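Local coordinates for NADPH-flavin oxidoreductase (PDB 1BKJ), which catalyses the NADPH-dependent reduction of FMN to FMNH2 and so supplies reduced flavin to luciferase for bioluminescence, at residues L9-I14 / A118-G123; S38-L43 / A105-I110; I81-H86 / T98-I103. One frame throughout, in Å; residues are numbered along the deposited sequence.

In the fold
All three contacts use helix 98-121, and each also meets the second subunit. Contact 1 lies near the end of this helix, at the phosphate of one FMN. Contact 2 lies at mid-helix, against the ring system of the other FMN, whose phosphate is held by the second subunit. Their centres are about 22 Å apart. Contact 3 lies at the helix start, with its centre about 10 Å from that of contact 2. These two touch: Leu43 O meets His86 NE2 at 2.7 Å, a probable hydrogen bond. Contacts 1 and 3 are farthest apart, about 29 Å between centres. The side chain of Ile103 in contact 3 is still about 6 Å from a bound FMN.

Contact 1. Residues L9-I14 / A118-G123; sequences LAHRSI and AAESMG. With FMN (flavin mononucleotide), chain D.
His11 and Glu120 are the closest backbone pair, with their CA atoms 7.7 Å apart, so long side chains must span the gap between the loop 9-14 and the end of helix 98-121. Glu120 does so with a chain extended beyond CG. His11 has CG opposite its backbone N (chi1 167°), which carries the ring toward both the glutamate and the flavin phosphate. His11 ND1 donates to Glu120 OE2 at 2.6 Å, with an N-H...O angle of 162°. The oxygen lies at the ring edge, in the ring plane, and receives the bond on its syn lone pair. Ring and carboxylate planes are turned 39° from each other. OE2 has a further neighbour. A water lies 2.8 Å from Glu120 OE2 and 2.9 Å from Arg12 O, linking the carboxylate to the loop backbone.

At the far side of the imidazole, His11 NE2 donates to FMN O3P at 2.8 Å in a bent bond. Ser13 grips the same phosphate twice: its OG donates to O3P at 2.7 Å, and its backbone N meets O2P at 2.8 Å in a nearly straight bond. Arg12 points elsewhere. Its bent chain folds back so that NE meets Ala10 O at 3.1 Å, in the guanidinium plane. The helix closes with a Schellman motif, in which Gly123 has positive phi. Arg15, Lys167 and Arg169 also bond to this FMN. Ala36 of the second subunit packs on His11.

The imidazole is thus fixed at both nitrogens, between a carboxylate and a phosphate. Donation from both is consistent with a positively charged ring. The glutamate probably stabilises that charge, acting as a second-shell group behind the phosphate-binding histidine.

Contact 2. Residues S38-L43 / A105-I110; sequences SSSSML and AVDSGI. With FMN (flavin mononucleotide), chain F; PO4 (phosphate ion), chain E.
Ser40 and Asp107 meet because each turns its polar group to lie beside its own backbone N and opposite the carbonyl carbon, with chi1 of -58° for Ser40 and -73° for Asp107. Both side chains leave the backbone toward the opposing segment. The aspartate carboxylate then faces the serine with both oxygens. Ser40 N donates to Asp107 OD2 at 2.9 Å, with an N-H...O angle of 164°. Ser40 OG donates to Asp107 OD1 at 2.8 Å. Both oxygens are met on the syn side, with the donors somewhat out of the carboxylate plane. Two bonds to one residue fix the rotation of the carboxylate and hold the loop against the helix.

OD2 also accepts from a water at 2.7 Å, and this water reaches Ser39 OG. The Ser39 hydroxyl has a further partner in Gln44 N. A second water joins Ser38 O to Asp107 O, one turn before the place where Ile110 CG2 packs loosely on Ser38 O.

The other side of this joint faces the flavin. Ser40 OG stands 3.2 Å from C7 of FMN, over the face of the dimethyl ring at its C7 rim. Ile110 CD1 touches the methyl C8M at 3.5 Å, and Val106 CG1 lies 3.8 Å from the methyl C7M. Ser39 N donates to the ribityl O3' at 3.1 Å. Ser41 binds a phosphate ion, probably from the crystallisation liquor, through N and OG.

The phosphate end of this FMN is held by His11 and Ser13 of the second subunit, and Lys167 of the second subunit also bonds to the FMN. The loop and helix therefore form one wall of an FMN pocket built by two subunits, as expected for a nitroreductase-family homodimer.

Contact 3. Residues I81-H86 / T98-I103; sequences IDYQRH and TELTLI
Tyr83 reaches helix 98-121 with its phenol, and its OH donates to Leu100 O at 2.7 Å. The C=O...O angle is 117°, with the hydroxyl tilted 21° from the carbonyl plane, so the donor comes from the side of the carbonyl. Leu100 O lies at the edge of the ring, near its plane. Leu100 itself covers part of the ring: its CB sits 3.6 Å from Tyr83 CZ, and the two side chains run obliquely to each other. Ile103 adds its CG2 branch at 3.7 Å from Tyr83 OH, one turn further along the helix. The hydroxyl is therefore bonded to a main-chain carbonyl and packed round by aliphatic carbon.

Two residues earlier, Ile81 makes a lighter contact. Its CD1 lies 4.0 Å from Thr101 O and 4.1 Å from Thr101 CG2, and the two side chains meet at about a right angle.

The turn between strand 75-82 and helix 84-89 probably helps to position the tyrosine. Tyr83 occupies the N-cap position of that helix, and its CG stands beside its own backbone N (chi1 -74°), which aims the ring at Leu100. Asp82 OD1 accepts from Gln84 N at 2.8 Å, forming an Asx turn, and more weakly from Arg85 N. Asp82 OD2 bonds to Ser47 OG and to Tyr181 OH of the second subunit. Ile81 is held in the sheet by backbone bonding with Ala150.

The contact is a buried junction. It packs the end of strand 75-82, in the antiparallel sheet, and the turn that follows it against the first turns of the long helix 98-121 in the nitroreductase-family fold.

Contact 1. Residues L9-I14 / A118-G123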
loop_
_atom_site.group_PDB
_atom_site.type_symbol
_atom_site.label_atom_id
_atom_site.label_comp_id
_atom_site.label_asym_id
_atom_site.label_seq_id
_atom_site.Cartn_x
_atom_site.Cartn_y
_atom_site.Cartn_z
ATOM N N LEU A 9 11.752 12.001 -3.387
ATOM C CA LEU A 9 12.446 11.939 -4.669
ATOM C C LEU A 9 13.894 11.443 -4.651
ATOM O O LEU A 9 14.421 11.070 -5.696
ATOM C CB LEU A 9 12.343 13.289 -5.390
ATOM C CG LEU A 9 10.948 13.745 -5.842
ATOM C CD1 LEU A 9 11.048 15.138 -6.451
ATOM C CD2 LEU A 9 10.352 12.777 -6.842
ATOM N N ALA A 10 14.510 11.386 -3.467
ATOM C CA ALA A 10 15.897 10.933 -3.320
ATOM C C ALA A 10 16.008 9.445 -3.011
ATOM O O ALA A 10 17.114 8.913 -2.855
ATOM C CB ALA A 10 16.598 11.747 -2.244
ATOM N N HIS A 11 14.864 8.758 -2.962
ATOM C CA HIS A 11 14.823 7.321 -2.651
ATOM C C HIS A 11 15.561 6.400 -3.624
ATOM O O HIS A 11 15.476 6.563 -4.833
ATOM C CB HIS A 11 13.364 6.818 -2.536
ATOM C CG HIS A 11 13.219 5.313 -2.517
ATOM N ND1 HIS A 11 13.536 4.548 -1.417
ATOM C CD2 HIS A 11 12.904 4.431 -3.499
ATOM C CE1 HIS A 11 13.428 3.268 -1.715
ATOM N NE2 HIS A 11 13.050 3.169 -2.977
ATOM N N ARG A 12 16.221 5.422 -3.024
ATOM C CA ARG A 12 16.835 4.291 -3.722
ATOM C C ARG A 12 16.907 3.184 -2.669
ATOM O O ARG A 12 17.055 3.477 -1.464
ATOM C CB ARG A 12 18.186 4.576 -4.449
ATOM C CG ARG A 12 19.291 5.067 -3.635
ATOM C CD ARG A 12 19.440 6.570 -3.783
ATOM N NE ARG A 12 19.659 7.157 -2.475
ATOM C CZ ARG A 12 20.773 6.998 -1.759
ATOM N NH1 ARG A 12 21.797 6.282 -2.229
ATOM N NH2 ARG A 12 20.844 7.460 -0.523
ATOM N N SER A 13 16.663 1.952 -3.097
ATOM C CA SER A 13 16.719 0.803 -2.199
ATOM C C SER A 13 18.162 0.528 -1.820
ATOM O O SER A 13 19.053 0.609 -2.665
ATOM C CB SER A 13 16.104 -0.430 -2.833
ATOM O OG SER A 13 14.703 -0.254 -3.003
ATOM N N ILE A 14 18.379 0.356 -0.519
ATOM C CA ILE A 14 19.689 0.092 0.053
ATOM C C ILE A 14 19.741 -1.376 0.466
ATOM O O ILE A 14 18.869 -1.870 1.200
ATOM C CB ILE A 14 19.996 1.026 1.263
ATOM C CG1 ILE A 14 19.945 2.507 0.851
ATOM C CG2 ILE A 14 21.344 0.675 1.905
ATOM C CD1 ILE A 14 20.924 2.938 -0.239
ATOM N N ALA A 118 9.967 7.897 6.985
ATOM C CA ALA A 118 10.438 8.413 8.272
ATOM C C ALA A 118 11.914 8.015 8.431
ATOM O O ALA A 118 12.757 8.866 8.698
ATOM C CB ALA A 118 9.625 7.837 9.411
ATOM N N ALA A 119 12.228 6.753 8.131
ATOM C CA ALA A 119 13.602 6.246 8.221
ATOM C C ALA A 119 14.563 6.984 7.280
ATOM O O ALA A 119 15.594 7.465 7.720
ATOM C CB ALA A 119 13.642 4.738 7.962
ATOM N N GLU A 120 14.167 7.146 6.018
ATOM C CA GLU A 120 14.970 7.840 5.006
ATOM C C GLU A 120 15.234 9.311 5.353
ATOM O O GLU A 120 16.331 9.809 5.116
ATOM C CB GLU A 120 14.324 7.709 3.620
ATOM C CG GLU A 120 14.399 6.282 3.062
ATOM C CD GLU A 120 13.656 6.068 1.742
ATOM O OE1 GLU A 120 12.733 6.846 1.390
ATOM O OE2 GLU A 120 13.983 5.080 1.060
ATOM N N SER A 121 14.263 9.961 5.998
ATOM C CA SER A 121 14.396 11.358 6.402
ATOM C C SER A 121 15.424 11.564 7.512
ATOM O O SER A 121 15.918 12.679 7.696
ATOM C CB SER A 121 13.052 11.912 6.847
ATOM O OG SER A 121 12.677 11.464 8.134
ATOM N N MET A 122 15.730 10.475 8.229
ATOM C CA MET A 122 16.705 10.449 9.327
ATOM C C MET A 122 18.081 10.020 8.833
ATOM O O MET A 122 19.010 9.866 9.621
ATOM C CB MET A 122 16.249 9.483 10.424
ATOM C CG MET A 122 14.948 9.869 11.104
ATOM S SD MET A 122 14.313 8.580 12.221
ATOM C CE MET A 122 13.956 9.599 13.604
ATOM N N GLY A 123 18.200 9.777 7.534
ATOM C CA GLY A 123 19.473 9.363 6.968
ATOM C C GLY A 123 19.668 7.864 6.916
ATOM O O GLY A 123 20.748 7.401 6.568
HETATM N N1 FMN D . 14.139 -5.645 -3.387
HETATM C C2 FMN D . 14.974 -6.677 -3.029
HETATM O O2 FMN D . 16.160 -6.713 -3.233
HETATM N N3 FMN D . 14.293 -7.748 -2.467
HETATM C C4 FMN D . 12.882 -7.954 -2.437
HETATM O O4 FMN D . 12.470 -9.020 -2.018
HETATM C C4A FMN D . 12.110 -6.851 -2.931
HETATM N N5 FMN D . 10.746 -6.904 -2.669
HETATM C C5A FMN D . 9.944 -5.768 -2.849
HETATM C C6 FMN D . 8.627 -5.843 -2.435
HETATM C C7 FMN D . 7.799 -4.725 -2.532
HETATM C C7M FMN D . 6.399 -4.819 -1.854
HETATM C C8 FMN D . 8.305 -3.521 -3.100
HETATM C C8M FMN D . 7.460 -2.318 -3.367
HETATM C C9 FMN D . 9.609 -3.438 -3.512
HETATM C C9A FMN D . 10.476 -4.567 -3.386
HETATM N N10 FMN D . 11.882 -4.535 -3.710
HETATM C C10 FMN D . 12.721 -5.635 -3.397
HETATM C "C1'" FMN D . 12.509 -3.372 -4.044
HETATM C "C2'" FMN D . 12.790 -3.119 -5.507
HETATM O "O2'" FMN D . 13.173 -4.113 -6.358
HETATM C "C3'" FMN D . 12.725 -1.728 -5.982
HETATM O "O3'" FMN D . 11.809 -0.884 -5.331
HETATM C "C4'" FMN D . 13.016 -1.335 -7.405
HETATM O "O4'" FMN D . 13.679 -2.236 -8.259
HETATM C "C5'" FMN D . 13.003 0.062 -7.805
HETATM O "O5'" FMN D . 14.280 0.536 -7.280
HETATM P P FMN D . 14.444 1.623 -6.077
HETATM O O1P FMN D . 13.949 2.856 -6.659
HETATM O O2P FMN D . 15.891 1.545 -5.761
HETATM O O3P FMN D . 13.534 1.259 -4.966
HETATM O O HOH W 1 16.429 3.771 1.362
#

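Contact 2. Residues S38-L43 / A105-I110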
loop_
_atom_site.group_PDB
_atom_site.type_symbol
_atom_site.label_atom_id
_atom_site.label_comp_id
_atom_site.label_asym_id
_atom_site.label_seq_id
_atom_site.Cartn_x
_atom_site.Cartn_y
_atom_site.Cartn_z
ATOM N N SER A 38 -3.241 6.594 7.091
ATOM C CA SER A 38 -4.695 6.438 6.937
ATOM C C SER A 38 -5.030 4.952 7.070
ATOM O O SER A 38 -4.212 4.098 6.720
ATOM C CB SER A 38 -5.147 6.910 5.552
ATOM O OG SER A 38 -5.016 8.304 5.402
ATOM N N SER A 39 -6.238 4.652 7.527
ATOM C CA SER A 39 -6.667 3.276 7.720
ATOM C C SER A 39 -8.097 3.129 7.190
ATOM O O SER A 39 -8.964 3.943 7.535
ATOM C CB SER A 39 -6.585 2.930 9.209
ATOM O OG SER A 39 -7.161 1.663 9.475
ATOM N N SER A 40 -8.333 2.113 6.349
ATOM C CA SER A 40 -9.659 1.858 5.766
ATOM C C SER A 40 -10.675 1.571 6.849
ATOM O O SER A 40 -10.484 0.643 7.628
ATOM C CB SER A 40 -9.630 0.674 4.798
ATOM O OG SER A 40 -8.703 0.858 3.752
ATOM N N SER A 41 -11.700 2.429 6.929
ATOM C CA SER A 41 -12.805 2.359 7.915
ATOM C C SER A 41 -12.310 2.333 9.372
ATOM O O SER A 41 -13.026 1.872 10.276
ATOM C CB SER A 41 -13.751 1.168 7.633
ATOM O OG SER A 41 -14.239 1.169 6.309
ATOM N N MET A 42 -11.077 2.822 9.572
ATOM C CA MET A 42 -10.390 2.851 10.874
ATOM C C MET A 42 -10.316 1.424 11.489
ATOM O O MET A 42 -10.260 1.247 12.708
ATOM C CB MET A 42 -11.068 3.870 11.808
ATOM C CG MET A 42 -10.246 4.359 12.973
ATOM S SD MET A 42 -8.591 4.870 12.565
ATOM C CE MET A 42 -8.136 5.664 14.076
ATOM N N LEU A 43 -10.276 0.417 10.608
ATOM C CA LEU A 43 -10.246 -0.991 10.988
ATOM C C LEU A 43 -8.943 -1.418 11.636
ATOM O O LEU A 43 -8.942 -2.325 12.449
ATOM C CB LEU A 43 -10.563 -1.887 9.783
ATOM C CG LEU A 43 -11.973 -1.879 9.159
ATOM C CD1 LEU A 43 -11.971 -2.510 7.772
ATOM C CD2 LEU A 43 -12.950 -2.590 10.071
ATOM N N ALA A 105 -3.774 -5.568 2.192
ATOM C CA ALA A 105 -2.645 -5.295 1.299
ATOM C C ALA A 105 -2.426 -3.801 1.017
ATOM O O ALA A 105 -1.291 -3.320 1.077
ATOM C CB ALA A 105 -2.808 -6.068 0.004
ATOM N N VAL A 106 -3.512 -3.073 0.738
ATOM C CA VAL A 106 -3.448 -1.640 0.469
ATOM C C VAL A 106 -2.980 -0.880 1.725
ATOM O O VAL A 106 -2.038 -0.092 1.657
ATOM C CB VAL A 106 -4.836 -1.100 -0.026
ATOM C CG1 VAL A 106 -4.891 0.424 -0.001
ATOM C CG2 VAL A 106 -5.098 -1.573 -1.442
ATOM N N ASP A 107 -3.618 -1.154 2.864
ATOM C CA ASP A 107 -3.278 -0.495 4.129
ATOM C C ASP A 107 -1.857 -0.804 4.611
ATOM O O ASP A 107 -1.226 0.071 5.193
ATOM C CB ASP A 107 -4.315 -0.812 5.212
ATOM C CG ASP A 107 -5.649 -0.080 5.004
ATOM O OD1 ASP A 107 -5.977 0.350 3.876
ATOM O OD2 ASP A 107 -6.400 0.048 5.988
ATOM N N SER A 108 -1.344 -2.010 4.321
ATOM C CA SER A 108 0.029 -2.409 4.698
ATOM C C SER A 108 1.040 -1.592 3.911
ATOM O O SER A 108 2.025 -1.145 4.469
ATOM C CB SER A 108 0.283 -3.888 4.431
ATOM O OG SER A 108 -0.373 -4.688 5.400
ATOM N N GLY A 109 0.748 -1.385 2.625
ATOM C CA GLY A 109 1.590 -0.590 1.745
ATOM C C GLY A 109 1.651 0.873 2.187
ATOM O O GLY A 109 2.732 1.463 2.221
ATOM N N ILE A 110 0.501 1.448 2.554
ATOM C CA ILE A 110 0.409 2.835 3.037
ATOM C C ILE A 110 1.236 2.991 4.327
ATOM O O ILE A 110 2.080 3.877 4.421
ATOM C CB ILE A 110 -1.071 3.233 3.329
ATOM C CG1 ILE A 110 -1.879 3.207 2.035
ATOM C CG2 ILE A 110 -1.174 4.629 3.967
ATOM C CD1 ILE A 110 -3.351 3.274 2.256
HETATM N N1 FMN F . -12.700 8.043 4.143
HETATM C C2 FMN F . -13.898 8.462 3.627
HETATM O O2 FMN F . -14.508 9.402 4.091
HETATM N N3 FMN F . -14.337 7.676 2.560
HETATM C C4 FMN F . -13.686 6.591 1.953
HETATM O O4 FMN F . -14.208 6.053 0.968
HETATM C C4A FMN F . -12.452 6.205 2.639
HETATM N N5 FMN F . -11.687 5.202 2.027
HETATM C C5A FMN F . -10.415 4.865 2.497
HETATM C C6 FMN F . -9.717 3.873 1.825
HETATM C C7 FMN F . -8.405 3.597 2.202
HETATM C C7M FMN F . -7.548 2.805 1.205
HETATM C C8 FMN F . -7.827 4.207 3.379
HETATM C C8M FMN F . -6.444 3.896 3.883
HETATM C C9 FMN F . -8.548 5.150 4.116
HETATM C C9A FMN F . -9.853 5.553 3.651
HETATM N N10 FMN F . -10.623 6.605 4.254
HETATM C C10 FMN F . -11.905 6.953 3.736
HETATM C "C1'" FMN F . -10.097 7.471 5.185
HETATM C "C2'" FMN F . -10.420 7.240 6.674
HETATM O "O2'" FMN F . -11.554 6.527 7.102
HETATM C "C3'" FMN F . -9.326 7.405 7.649
HETATM O "O3'" FMN F . -8.016 7.188 7.194
HETATM C "C4'" FMN F . -9.542 7.228 9.122
HETATM O "O4'" FMN F . -10.827 6.992 9.687
HETATM C "C5'" FMN F . -8.416 7.549 10.027
HETATM O "O5'" FMN F . -8.537 8.996 10.047
HETATM P P FMN F . -7.437 10.021 9.554
HETATM O O1P FMN F . -6.389 9.851 10.556
HETATM O O2P FMN F . -8.139 11.302 9.631
HETATM O O3P FMN F . -7.007 9.659 8.186
HETATM P P PO4 E . -14.486 4.921 5.522
HETATM O O1 PO4 E . -15.382 3.812 6.069
HETATM O O2 PO4 E . -13.023 4.746 5.649
HETATM O O3 PO4 E . -14.887 4.754 4.085
HETATM O O4 PO4 E . -15.042 6.078 6.350
HETATM O O HOH W 2 -2.323 1.871 7.094
HETATM O O HOH W 3 -5.774 -0.626 8.529
#

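Contact 3. Residues I81-H86 / T98-I103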
loop_
_atom_site.group_PDB
_atom_site.type_symbol
_atom_site.label_atom_id
_atom_site.label_comp_id
_atom_site.label_asym_id
_atom_site.label_seq_id
_atom_site.Cartn_x
_atom_site.Cartn_y
_atom_site.Cartn_z
ATOM N N ILE A 81 -1.200 -8.918 7.516
ATOM C CA ILE A 81 -2.651 -8.643 7.529
ATOM C C ILE A 81 -3.083 -9.260 8.868
ATOM O O ILE A 81 -2.623 -10.353 9.220
ATOM C CB ILE A 81 -3.434 -9.390 6.391
ATOM C CG1 ILE A 81 -2.996 -8.897 5.013
ATOM C CG2 ILE A 81 -4.950 -9.192 6.579
ATOM C CD1 ILE A 81 -3.560 -9.674 3.852
ATOM N N ASP A 82 -3.930 -8.560 9.616
ATOM C CA ASP A 82 -4.371 -9.066 10.905
ATOM C C ASP A 82 -5.846 -8.798 11.208
ATOM O O ASP A 82 -6.229 -7.673 11.526
ATOM C CB ASP A 82 -3.495 -8.458 12.014
ATOM C CG ASP A 82 -3.691 -9.119 13.384
ATOM O OD1 ASP A 82 -4.639 -9.900 13.590
ATOM O OD2 ASP A 82 -2.888 -8.830 14.288
ATOM N N TYR A 83 -6.655 -9.851 11.115
ATOM C CA TYR A 83 -8.069 -9.774 11.481
ATOM C C TYR A 83 -8.292 -10.641 12.724
ATOM O O TYR A 83 -9.430 -10.871 13.135
ATOM C CB TYR A 83 -8.990 -10.190 10.342
ATOM C CG TYR A 83 -9.090 -9.156 9.246
ATOM C CD1 TYR A 83 -9.999 -8.077 9.351
ATOM C CD2 TYR A 83 -8.260 -9.228 8.105
ATOM C CE1 TYR A 83 -10.072 -7.088 8.344
ATOM C CE2 TYR A 83 -8.318 -8.241 7.091
ATOM C CZ TYR A 83 -9.220 -7.178 7.217
ATOM O OH TYR A 83 -9.229 -6.188 6.257
ATOM N N GLN A 84 -7.198 -11.100 13.342
ATOM C CA GLN A 84 -7.293 -11.885 14.563
ATOM C C GLN A 84 -7.632 -10.979 15.751
ATOM O O GLN A 84 -8.309 -11.419 16.677
ATOM C CB GLN A 84 -6.023 -12.709 14.829
ATOM C CG GLN A 84 -6.099 -13.657 16.070
ATOM C CD GLN A 84 -7.320 -14.571 16.085
ATOM O OE1 GLN A 84 -7.972 -14.716 17.117
ATOM N NE2 GLN A 84 -7.655 -15.157 14.942
ATOM N N ARG A 85 -7.202 -9.716 15.707
ATOM C CA ARG A 85 -7.538 -8.759 16.769
ATOM C C ARG A 85 -9.054 -8.612 16.850
ATOM O O ARG A 85 -9.649 -8.749 17.922
ATOM C CB ARG A 85 -6.933 -7.381 16.499
ATOM C CG ARG A 85 -5.578 -7.171 17.121
ATOM C CD ARG A 85 -5.201 -5.691 17.145
ATOM N NE ARG A 85 -5.055 -5.112 15.814
ATOM C CZ ARG A 85 -3.910 -5.021 15.136
ATOM N NH1 ARG A 85 -2.765 -5.478 15.646
ATOM N NH2 ARG A 85 -3.903 -4.427 13.952
ATOM N N HIS A 86 -9.667 -8.482 15.677
ATOM C CA HIS A 86 -11.109 -8.316 15.542
ATOM C C HIS A 86 -11.884 -9.561 15.942
ATOM O O HIS A 86 -12.909 -9.461 16.632
ATOM C CB HIS A 86 -11.447 -7.926 14.108
ATOM C CG HIS A 86 -10.614 -6.796 13.590
ATOM N ND1 HIS A 86 -9.346 -6.990 13.075
ATOM C CD2 HIS A 86 -10.847 -5.466 13.529
ATOM C CE1 HIS A 86 -8.839 -5.828 12.720
ATOM N NE2 HIS A 86 -9.732 -4.884 12.984
ATOM N N THR A 98 -12.563 -11.584 0.082
ATOM C CA THR A 98 -11.397 -11.041 -0.648
ATOM C C THR A 98 -11.217 -9.528 -0.437
ATOM O O THR A 98 -10.083 -9.047 -0.397
ATOM C CB THR A 98 -11.465 -11.431 -2.152
ATOM O OG1 THR A 98 -11.446 -12.863 -2.254
ATOM C CG2 THR A 98 -10.287 -10.872 -2.957
ATOM N N GLU A 99 -12.328 -8.813 -0.218
ATOM C CA GLU A 99 -12.327 -7.368 0.059
ATOM C C GLU A 99 -11.409 -7.037 1.241
ATOM O O GLU A 99 -10.645 -6.074 1.202
ATOM C CB GLU A 99 -13.762 -6.909 0.372
ATOM C CG GLU A 99 -13.940 -5.555 1.094
ATOM C CD GLU A 99 -13.560 -4.335 0.272
ATOM O OE1 GLU A 99 -13.259 -4.457 -0.934
ATOM O OE2 GLU A 99 -13.585 -3.226 0.843
ATOM N N LEU A 100 -11.475 -7.885 2.262
ATOM C CA LEU A 100 -10.690 -7.728 3.476
ATOM C C LEU A 100 -9.183 -7.954 3.280
ATOM O O LEU A 100 -8.363 -7.285 3.915
ATOM C CB LEU A 100 -11.297 -8.584 4.592
ATOM C CG LEU A 100 -12.739 -8.172 4.933
ATOM C CD1 LEU A 100 -13.261 -9.030 6.038
ATOM C CD2 LEU A 100 -12.853 -6.695 5.305
ATOM N N THR A 101 -8.841 -8.836 2.341
ATOM C CA THR A 101 -7.448 -9.112 1.986
ATOM C C THR A 101 -6.931 -7.924 1.147
ATOM O O THR A 101 -5.776 -7.520 1.307
ATOM C CB THR A 101 -7.308 -10.494 1.261
ATOM O OG1 THR A 101 -7.544 -11.540 2.216
ATOM C CG2 THR A 101 -5.917 -10.694 0.644
ATOM N N LEU A 102 -7.804 -7.331 0.314
ATOM C CA LEU A 102 -7.435 -6.166 -0.490
ATOM C C LEU A 102 -7.152 -4.990 0.419
ATOM O O LEU A 102 -6.183 -4.270 0.194
ATOM C CB LEU A 102 -8.529 -5.739 -1.467
ATOM C CG LEU A 102 -8.801 -6.480 -2.770
ATOM C CD1 LEU A 102 -9.631 -5.546 -3.657
ATOM C CD2 LEU A 102 -7.489 -6.861 -3.478
ATOM N N ILE A 103 -7.979 -4.828 1.462
ATOM C CA ILE A 103 -7.812 -3.749 2.452
ATOM C C ILE A 103 -6.504 -3.982 3.201
ATOM O O ILE A 103 -5.733 -3.046 3.369
ATOM C CB ILE A 103 -9.024 -3.652 3.440
ATOM C CG1 ILE A 103 -10.172 -2.915 2.757
ATOM C CG2 ILE A 103 -8.652 -2.905 4.759
ATOM C CD1 ILE A 103 -11.472 -2.923 3.567
#